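Local coordinates for ADP-ribosylation factor-binding protein GGA1 (Saccharomyces cerevisiae, PDB 5CN1), which may help regulate membrane traffic through the trans-Golgi network and binds ARF1 and ARF2, this piece being its C-terminal gamma-adaptin ear (GAE) domain, at residues S65-S70 with K83-V88; L27-M32 with I91-G96; L101-N106 with G118-P123. All coordinates share one frame; numbering follows the deposited sequence.

Contact 1: S65-S70 with K83-V88; sequences SLQPQS and KQIASV
Gln67 runs alongside Ile85, both side chains pointing the same way. Its CB sits 3.2 Å from Ile85 O, CG stays near that same oxygen, and the amide then rests on the branched carbon, with CD 3.8 Å from Ile85 CB. OE1 leans to the CG1 branch of Ile85 and NE2 to CG2. With CG anti to the carbonyl carbon (chi1 -72°), this torsion and the extended chain beyond lay the aliphatic part along Ile85. The backbone pairing is orderly at Ser65, which exchanges two bonds with Ser87, and Gln67 N adds a third to Ile85 O at 2.8 Å. Beside them Leu66 CD2 meets Ala86 CB at 3.7 Å. Pro68 then has no partner in the register, and Gln69 falls opposite Gln84. Gln84 fills this irregular step: its CG lies 3.2 Å from Gln67 O and its CB packs on Gln69 CB. Cutting Gln84 back to an alanine would probably open a gap beside Gln67 O and Gln69 CB, where the longer chain now lies. Strand 82-89 pairs on its other side with strand 34-43, and Leu66 and Gln84 lie against Val56 and Leu54 of strand 52-56. Past the step, Ser70 N reaches Lys83 O, while Lys83 N donates to Ser70 OG at 2.7 Å in an almost straight bond (174°). Pairing thus continues to Ser70 and Lys83, beyond the Leu66-Ala86 pair: a serine hydroxyl takes the place of a backbone carbonyl as acceptor, and glutamine methylenes cover the irregularity.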
loop_
_atom_site.group_PDB
_atom_site.type_symbol
_atom_site.label_atom_id
_atom_site.label_comp_id
_atom_site.label_asym_id
_atom_site.label_seq_id
_atom_site.Cartn_x
_atom_site.Cartn_y
_atom_site.Cartn_z
ATOM N N SER A 65 -7.362 6.307 7.350
ATOM C CA SER A 65 -6.978 7.649 7.011
ATOM C C SER A 65 -5.832 7.481 6.007
ATOM O O SER A 65 -4.857 6.798 6.273
ATOM C CB SER A 65 -6.600 8.396 8.295
ATOM O OG SER A 65 -5.777 9.509 8.074
ATOM N N LEU A 66 -6.012 8.028 4.813
ATOM C CA LEU A 66 -5.059 7.905 3.729
ATOM C C LEU A 66 -4.509 9.265 3.392
ATOM O O LEU A 66 -5.288 10.182 3.132
ATOM C CB LEU A 66 -5.741 7.355 2.467
ATOM C CG LEU A 66 -5.486 5.920 2.007
ATOM C CD1 LEU A 66 -5.981 5.726 0.574
ATOM C CD2 LEU A 66 -4.016 5.571 2.074
ATOM N N GLN A 67 -3.186 9.400 3.380
ATOM C CA GLN A 67 -2.566 10.640 2.934
ATOM C C GLN A 67 -2.257 10.543 1.472
ATOM O O GLN A 67 -2.188 9.444 0.928
ATOM C CB GLN A 67 -1.290 10.931 3.714
ATOM C CG GLN A 67 -1.562 11.352 5.149
ATOM C CD GLN A 67 -0.294 11.663 5.946
ATOM O OE1 GLN A 67 0.719 12.126 5.397
ATOM N NE2 GLN A 67 -0.356 11.426 7.262
ATOM N N PRO A 68 -2.060 11.699 0.816
ATOM C CA PRO A 68 -1.674 11.629 -0.592
ATOM C C PRO A 68 -0.256 11.089 -0.739
ATOM O O PRO A 68 0.608 11.341 0.093
ATOM C CB PRO A 68 -1.769 13.084 -1.079
ATOM C CG PRO A 68 -1.701 13.936 0.153
ATOM C CD PRO A 68 -2.101 13.084 1.335
ATOM N N GLN A 69 -0.041 10.325 -1.791
ATOM C CA GLN A 69 1.259 9.738 -2.078
ATOM C C GLN A 69 2.286 10.764 -2.525
ATOM O O GLN A 69 1.910 11.825 -2.983
ATOM C CB GLN A 69 1.102 8.651 -3.133
ATOM C CG GLN A 69 0.506 9.110 -4.449
ATOM C CD GLN A 69 0.217 7.976 -5.405
ATOM O OE1 GLN A 69 0.091 8.203 -6.594
ATOM N NE2 GLN A 69 0.086 6.765 -4.902
ATOM N N SER A 70 3.574 10.435 -2.389
ATOM C CA SER A 70 4.652 11.350 -2.766
ATOM C C SER A 70 4.618 11.768 -4.243
ATOM O O SER A 70 4.934 12.910 -4.581
ATOM C CB SER A 70 6.045 10.798 -2.382
ATOM O OG SER A 70 6.212 9.411 -2.622
ATOM N N LYS A 83 6.218 6.888 -1.708
ATOM C CA LYS A 83 5.836 6.604 -0.343
ATOM C C LYS A 83 4.446 7.219 -0.084
ATOM O O LYS A 83 4.109 8.295 -0.568
ATOM C CB LYS A 83 6.842 7.277 0.605
ATOM C CG LYS A 83 6.450 7.305 2.072
ATOM C CD LYS A 83 7.316 8.256 2.896
ATOM C CE LYS A 83 8.472 7.555 3.600
ATOM N NZ LYS A 83 8.722 8.118 4.965
ATOM N N GLN A 84 3.659 6.547 0.726
ATOM C CA GLN A 84 2.320 7.045 1.074
ATOM C C GLN A 84 1.993 6.578 2.471
ATOM O O GLN A 84 2.079 5.373 2.773
ATOM C CB GLN A 84 1.272 6.484 0.115
ATOM C CG GLN A 84 -0.143 7.002 0.371
ATOM C CD GLN A 84 -1.136 6.621 -0.734
ATOM O OE1 GLN A 84 -2.137 7.301 -0.916
ATOM N NE2 GLN A 84 -0.852 5.548 -1.473
ATOM N N ILE A 85 1.583 7.528 3.292
ATOM C CA ILE A 85 1.204 7.233 4.660
ATOM C C ILE A 85 -0.312 6.987 4.780
ATOM O O ILE A 85 -1.136 7.767 4.258
ATOM C CB ILE A 85 1.568 8.377 5.605
ATOM C CG1 ILE A 85 3.022 8.846 5.411
ATOM C CG2 ILE A 85 1.306 7.946 7.048
ATOM C CD1 ILE A 85 4.080 7.866 5.860
ATOM N N ALA A 86 -0.646 5.906 5.483
ATOM C CA ALA A 86 -1.987 5.574 5.899
ATOM C C ALA A 86 -1.996 5.325 7.406
ATOM O O ALA A 86 -0.965 5.028 7.998
ATOM C CB ALA A 86 -2.462 4.325 5.178
ATOM N N SER A 87 -3.159 5.446 8.028
ATOM C CA SER A 87 -3.362 4.940 9.377
ATOM C C SER A 87 -4.687 4.187 9.488
ATOM O O SER A 87 -5.634 4.374 8.690
ATOM C CB SER A 87 -3.265 6.047 10.411
ATOM O OG SER A 87 -4.333 6.951 10.281
ATOM N N VAL A 88 -4.708 3.280 10.449
ATOM C CA VAL A 88 -5.857 2.437 10.730
ATOM C C VAL A 88 -6.143 2.586 12.213
ATOM O O VAL A 88 -5.249 2.442 13.033
ATOM C CB VAL A 88 -5.573 0.972 10.385
ATOM C CG1 VAL A 88 -6.666 0.078 10.917
ATOM C CG2 VAL A 88 -5.492 0.797 8.881
#

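Contact 2: L27-M32 with I91-G96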
loop_
_atom_site.group_PDB
_atom_site.type_symbol
_atom_site.label_atom_id
_atom_site.label_comp_id
_atom_site.label_asym_id
_atom_site.label_seq_id
_atom_site.Cartn_x
_atom_site.Cartn_y
_atom_site.Cartn_z
ATOM N N LEU A 27 5.008 -0.921 9.536
ATOM C CA LEU A 27 3.820 -0.951 10.395
ATOM C C LEU A 27 4.122 -0.687 11.875
ATOM O O LEU A 27 4.423 -1.601 12.634
ATOM C CB LEU A 27 3.130 -2.308 10.264
ATOM C CG LEU A 27 1.780 -2.455 10.974
ATOM C CD1 LEU A 27 0.767 -1.432 10.486
ATOM C CD2 LEU A 27 1.245 -3.856 10.738
ATOM N N THR A 28 4.006 0.566 12.285
ATOM C CA THR A 28 4.228 0.919 13.664
ATOM C C THR A 28 2.902 1.095 14.373
ATOM O O THR A 28 1.848 1.264 13.747
ATOM C CB THR A 28 5.045 2.206 13.761
ATOM O OG1 THR A 28 4.477 3.195 12.896
ATOM C CG2 THR A 28 6.476 1.947 13.334
ATOM N N ARG A 29 2.959 1.029 15.693
ATOM C CA ARG A 29 1.788 1.232 16.503
ATOM C C ARG A 29 1.948 2.553 17.183
ATOM O O ARG A 29 2.917 2.762 17.891
ATOM C CB ARG A 29 1.684 0.152 17.544
ATOM C CG ARG A 29 0.232 -0.211 17.802
ATOM C CD ARG A 29 0.076 -0.870 19.123
ATOM N NE ARG A 29 -1.266 -0.622 19.659
ATOM C CZ ARG A 29 -2.157 -1.576 19.860
ATOM N NH1 ARG A 29 -1.881 -2.827 19.512
ATOM N NH2 ARG A 29 -3.308 -1.295 20.433
ATOM N N GLU A 30 1.007 3.451 16.973
ATOM C CA GLU A 30 1.193 4.815 17.432
ATOM C C GLU A 30 0.454 5.114 18.723
ATOM O O GLU A 30 0.819 6.024 19.465
ATOM C CB GLU A 30 0.758 5.789 16.347
ATOM C CG GLU A 30 1.876 6.151 15.394
ATOM C CD GLU A 30 1.809 7.608 15.003
ATOM O OE1 GLU A 30 0.675 8.144 14.906
ATOM O OE2 GLU A 30 2.886 8.222 14.812
ATOM N N SER A 31 -0.593 4.350 18.978
ATOM C CA SER A 31 -1.366 4.523 20.175
ATOM C C SER A 31 -2.005 3.177 20.414
ATOM O O SER A 31 -1.709 2.219 19.714
ATOM C CB SER A 31 -2.401 5.641 19.985
ATOM O OG SER A 31 -3.599 5.181 19.372
ATOM N N MET A 32 -2.871 3.087 21.403
ATOM C CA MET A 32 -3.500 1.809 21.685
ATOM C C MET A 32 -4.593 1.474 20.643
ATOM O O MET A 32 -4.939 0.302 20.464
ATOM C CB MET A 32 -4.007 1.731 23.138
ATOM C CG MET A 32 -5.108 2.710 23.529
ATOM S SD MET A 32 -5.610 2.584 25.271
ATOM C CE MET A 32 -6.053 0.849 25.428
ATOM N N ILE A 91 -11.304 -0.222 17.343
ATOM C CA ILE A 91 -11.323 -1.290 18.353
ATOM C C ILE A 91 -10.488 -2.478 17.920
ATOM O O ILE A 91 -9.718 -3.013 18.712
ATOM C CB ILE A 91 -12.760 -1.792 18.658
ATOM N N SER A 92 -10.608 -2.853 16.651
ATOM C CA SER A 92 -9.930 -4.055 16.129
ATOM C C SER A 92 -8.446 -4.028 16.404
ATOM O O SER A 92 -7.861 -5.052 16.759
ATOM C CB SER A 92 -10.143 -4.211 14.629
ATOM O OG SER A 92 -11.494 -4.457 14.339
ATOM N N VAL A 93 -7.840 -2.858 16.233
ATOM C CA VAL A 93 -6.417 -2.720 16.515
ATOM C C VAL A 93 -6.158 -2.872 18.015
ATOM O O VAL A 93 -5.164 -3.466 18.385
ATOM C CB VAL A 93 -5.742 -1.470 15.857
ATOM C CG1 VAL A 93 -6.713 -0.618 15.074
ATOM C CG2 VAL A 93 -4.901 -0.633 16.819
ATOM N N ASN A 94 -7.076 -2.367 18.845
ATOM C CA ASN A 94 -6.962 -2.377 20.311
ATOM C C ASN A 94 -7.049 -3.816 20.825
ATOM O O ASN A 94 -6.137 -4.304 21.490
ATOM C CB ASN A 94 -8.074 -1.493 20.904
ATOM C CG ASN A 94 -7.811 -1.077 22.342
ATOM O OD1 ASN A 94 -6.948 -1.634 23.029
ATOM N ND2 ASN A 94 -8.591 -0.102 22.818
ATOM N N LEU A 95 -8.125 -4.512 20.470
ATOM C CA LEU A 95 -8.112 -5.970 20.473
ATOM C C LEU A 95 -7.005 -6.429 19.547
ATOM O O LEU A 95 -6.358 -5.626 18.863
ATOM C CB LEU A 95 -9.440 -6.510 19.965
ATOM C CG LEU A 95 -10.618 -6.543 20.951
ATOM C CD1 LEU A 95 -10.471 -5.610 22.146
ATOM C CD2 LEU A 95 -11.944 -6.288 20.242
ATOM N N GLY A 96 -6.771 -7.722 19.481
ATOM C CA GLY A 96 -5.822 -8.181 18.463
ATOM C C GLY A 96 -6.504 -8.624 17.175
ATOM O O GLY A 96 -5.974 -9.482 16.479
#
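Met32 and Asn94 come alongside each other through two different first torsions: Met32 CG stands between its backbone N and carbonyl carbon (chi1 64°), whereas Asn94 CG is swung opposite its own backbone N (chi1 -162°). A further bend at the Met32 sulfur brings CE to the asparagine amide, 3.6 Å from Asn94 OD1 and 3.8 Å from ND2, with both side chains pointing the same way. Arg29 approaches the short helix 91-94 from the end of strand 21-29. Its chain is stretched from CG to NE, and its flat head is held by a bond within its own segment, Arg29 NE to Ser31 O at 2.9 Å, the oxygen lying close to the guanidinium plane. The modelled placing of NH2 against Met32 O is too tight to trust, so the exact setting of the guanidinium tip remains doubtful. As modelled, Val93 CG2 comes over one face of that head, 4.0 Å above the plane and displaced toward the rim, and Val93 O lies 3.5 Å from Arg29 NH1. A CA-H...O contact from Asn94 CA to Met32 O, 3.4 Å, completes the meeting, and Asn94 also packs on Thr33. Together these contacts join the turn after strand 21-29 to the helical turn after strand 82-89. The chemistry is mixed and light: a methyl against an amide, a valine branch on a guanidinium, and a positive charge near the carbonyl of Val93, possibly mildly favourable if the uncertain placement of the tip is right.

Contact 3: L101-N106 with G118-P123; sequences LKWKAN and GTTSLP
The indole of Trp103 lies beneath the backbone of Gly118, whose N sits 3.4 Å above the ring plane and over its centre. Gly118 O spans the same face farther along, 3.1 Å from Trp103 CD1, so the glycine's backbone roofs the ring from its six-membered part to the pyrrole side. At the edge, near the ring plane, Thr120 CG2 closes on Trp103 NE1 at 3.2 Å. With CG placed between the backbone N and the carbonyl carbon (chi1 59°), the indole starts on the Leu101 and Thr120 face and its end comes nearer the partner strand. The absence of a side chain matters here, because a CB on Gly118 would fall only 3.1 Å from Trp103 CZ2. The same two residues are also tied through their backbones: Trp103 N gives a nearly straight bond to Gly118 O (2.8 Å, 174°), and Gly118 N returns to Trp103 O. Leu101 and Thr120 form a second hydrogen-bonded pair, with Thr120 N reaching Leu101 O from above the carbonyl plane. Between them the non-hydrogen-bonded pair Lys102 and Thr119 puts side chains on the other face of the sheet, Thr119 CG2 lying alongside Lys102 CG at 3.5 Å. Leu101 CD1 and Leu122 CD2 make a looser apolar touch near the end of the pairing. These strands, 100-109 and 112-121, are the two arms of a beta hairpin. Strand 52-56 pairs with the other edge of 100-109, its Val56 touching Leu101 and its Leu54 touching Trp103, while Ile23 and Tyr25 of strand 21-29 meet Trp103 and Leu122 from the second sheet.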
loop_
_atom_site.group_PDB
_atom_site.type_symbol
_atom_site.label_atom_id
_atom_site.label_comp_id
_atom_site.label_asym_id
_atom_site.label_seq_id
_atom_site.Cartn_x
_atom_site.Cartn_y
_atom_site.Cartn_z
ATOM N N LEU A 101 -7.065 -5.450 4.717
ATOM C CA LEU A 101 -7.035 -4.347 3.747
ATOM C C LEU A 101 -7.437 -4.802 2.339
ATOM O O LEU A 101 -6.687 -5.518 1.682
ATOM C CB LEU A 101 -5.634 -3.747 3.617
ATOM C CG LEU A 101 -5.297 -2.429 4.302
ATOM C CD1 LEU A 101 -3.969 -1.900 3.778
ATOM C CD2 LEU A 101 -6.386 -1.390 4.103
ATOM N N LYS A 102 -8.605 -4.367 1.875
ATOM C CA LYS A 102 -8.972 -4.492 0.489
ATOM C C LYS A 102 -8.402 -3.298 -0.265
ATOM O O LYS A 102 -8.690 -2.155 0.063
ATOM C CB LYS A 102 -10.488 -4.551 0.335
ATOM C CG LYS A 102 -10.960 -4.880 -1.093
ATOM C CD LYS A 102 -12.469 -5.103 -1.137
ATOM C CE LYS A 102 -12.877 -6.301 -1.983
ATOM N NZ LYS A 102 -12.958 -5.961 -3.404
ATOM N N TRP A 103 -7.588 -3.582 -1.273
ATOM C CA TRP A 103 -6.893 -2.556 -2.017
ATOM C C TRP A 103 -6.912 -2.851 -3.516
ATOM O O TRP A 103 -7.101 -3.983 -3.984
ATOM C CB TRP A 103 -5.438 -2.432 -1.538
ATOM C CG TRP A 103 -4.722 -3.692 -1.697
ATOM C CD1 TRP A 103 -4.683 -4.724 -0.796
ATOM C CD2 TRP A 103 -3.990 -4.126 -2.829
ATOM N NE1 TRP A 103 -3.970 -5.763 -1.306
ATOM C CE2 TRP A 103 -3.536 -5.426 -2.558
ATOM C CE3 TRP A 103 -3.679 -3.549 -4.064
ATOM C CZ2 TRP A 103 -2.760 -6.150 -3.458
ATOM C CZ3 TRP A 103 -2.920 -4.275 -4.957
ATOM C CH2 TRP A 103 -2.469 -5.558 -4.643
ATOM N N LYS A 104 -6.696 -1.799 -4.266
ATOM C CA LYS A 104 -6.590 -1.911 -5.699
ATOM C C LYS A 104 -5.676 -0.827 -6.215
ATOM O O LYS A 104 -5.681 0.313 -5.718
ATOM C CB LYS A 104 -7.956 -1.859 -6.380
ATOM C CG LYS A 104 -7.816 -1.854 -7.888
ATOM C CD LYS A 104 -8.994 -2.409 -8.640
ATOM C CE LYS A 104 -8.655 -2.612 -10.115
ATOM N NZ LYS A 104 -9.822 -3.228 -10.803
ATOM N N ALA A 105 -4.860 -1.200 -7.190
ATOM C CA ALA A 105 -3.879 -0.302 -7.806
ATOM C C ALA A 105 -4.135 -0.241 -9.278
ATOM O O ALA A 105 -4.406 -1.256 -9.879
ATOM C CB ALA A 105 -2.465 -0.849 -7.577
ATOM N N ASN A 106 -3.980 0.926 -9.866
ATOM C CA ASN A 106 -3.933 1.064 -11.282
ATOM C C ASN A 106 -2.682 1.810 -11.700
ATOM O O ASN A 106 -2.275 2.772 -11.038
ATOM C CB ASN A 106 -5.147 1.840 -11.794
ATOM C CG ASN A 106 -6.471 1.142 -11.496
ATOM O OD1 ASN A 106 -7.034 0.440 -12.350
ATOM N ND2 ASN A 106 -6.937 1.295 -10.301
ATOM N N GLY A 118 -6.083 -6.910 -4.251
ATOM C CA GLY A 118 -6.163 -7.931 -3.238
ATOM C C GLY A 118 -6.789 -7.442 -1.949
ATOM O O GLY A 118 -7.201 -6.269 -1.795
ATOM N N THR A 119 -6.879 -8.382 -1.026
ATOM C CA THR A 119 -7.333 -8.127 0.318
ATOM C C THR A 119 -6.323 -8.873 1.153
ATOM O O THR A 119 -6.275 -10.098 1.093
ATOM C CB THR A 119 -8.757 -8.671 0.569
ATOM O OG1 THR A 119 -8.775 -10.082 0.387
ATOM C CG2 THR A 119 -9.743 -8.072 -0.396
ATOM N N THR A 120 -5.471 -8.142 1.866
ATOM C CA THR A 120 -4.431 -8.769 2.666
ATOM C C THR A 120 -4.704 -8.526 4.128
ATOM O O THR A 120 -5.019 -7.405 4.542
ATOM C CB THR A 120 -3.001 -8.270 2.338
ATOM O OG1 THR A 120 -2.618 -7.244 3.249
ATOM C CG2 THR A 120 -2.891 -7.749 0.912
ATOM N N SER A 121 -4.571 -9.592 4.904
ATOM C CA SER A 121 -4.688 -9.524 6.359
ATOM C C SER A 121 -3.412 -8.920 6.922
ATOM O O SER A 121 -2.349 -9.503 6.792
ATOM C CB SER A 121 -4.909 -10.919 6.943
ATOM N N LEU A 122 -3.512 -7.749 7.532
ATOM C CA LEU A 122 -2.341 -7.127 8.136
ATOM C C LEU A 122 -1.854 -7.909 9.363
ATOM O O LEU A 122 -2.664 -8.402 10.136
ATOM C CB LEU A 122 -2.640 -5.695 8.557
ATOM C CG LEU A 122 -3.026 -4.703 7.475
ATOM C CD1 LEU A 122 -2.608 -3.337 7.972
ATOM C CD2 LEU A 122 -2.374 -4.991 6.133
ATOM N N PRO A 123 -0.525 -7.974 9.567
ATOM C CA PRO A 123 0.045 -8.845 10.607
ATOM C C PRO A 123 -0.126 -8.422 12.077
ATOM O O PRO A 123 -1.038 -7.665 12.415
ATOM C CB PRO A 123 1.533 -8.834 10.260
ATOM C CG PRO A 123 1.748 -7.472 9.676
ATOM C CD PRO A 123 0.544 -7.304 8.791
#

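In the fold
The three contacts sample both sheets of the immunoglobulin-like beta sandwich that forms the GAE domain. Contact 1 adds an edge strand to the larger sheet, contact 2 sets a helical turn against the end of strand 21-29, and contact 3 is the hairpin of the three-stranded sheet. Centres of contacts 1 and 2 are about 17 Å apart, of 1 and 3 about 14 Å, and of 2 and 3 about 18 Å. Along the chain, contact 1 falls between the two segments of contact 2, and contact 3 follows both. Contact 2, at one end of the domain, touches strand 82-89 of contact 1 (Val93 CG1 on Val88 O) and Pro123 of contact 3 (Leu27 CD2 on Pro123 CG).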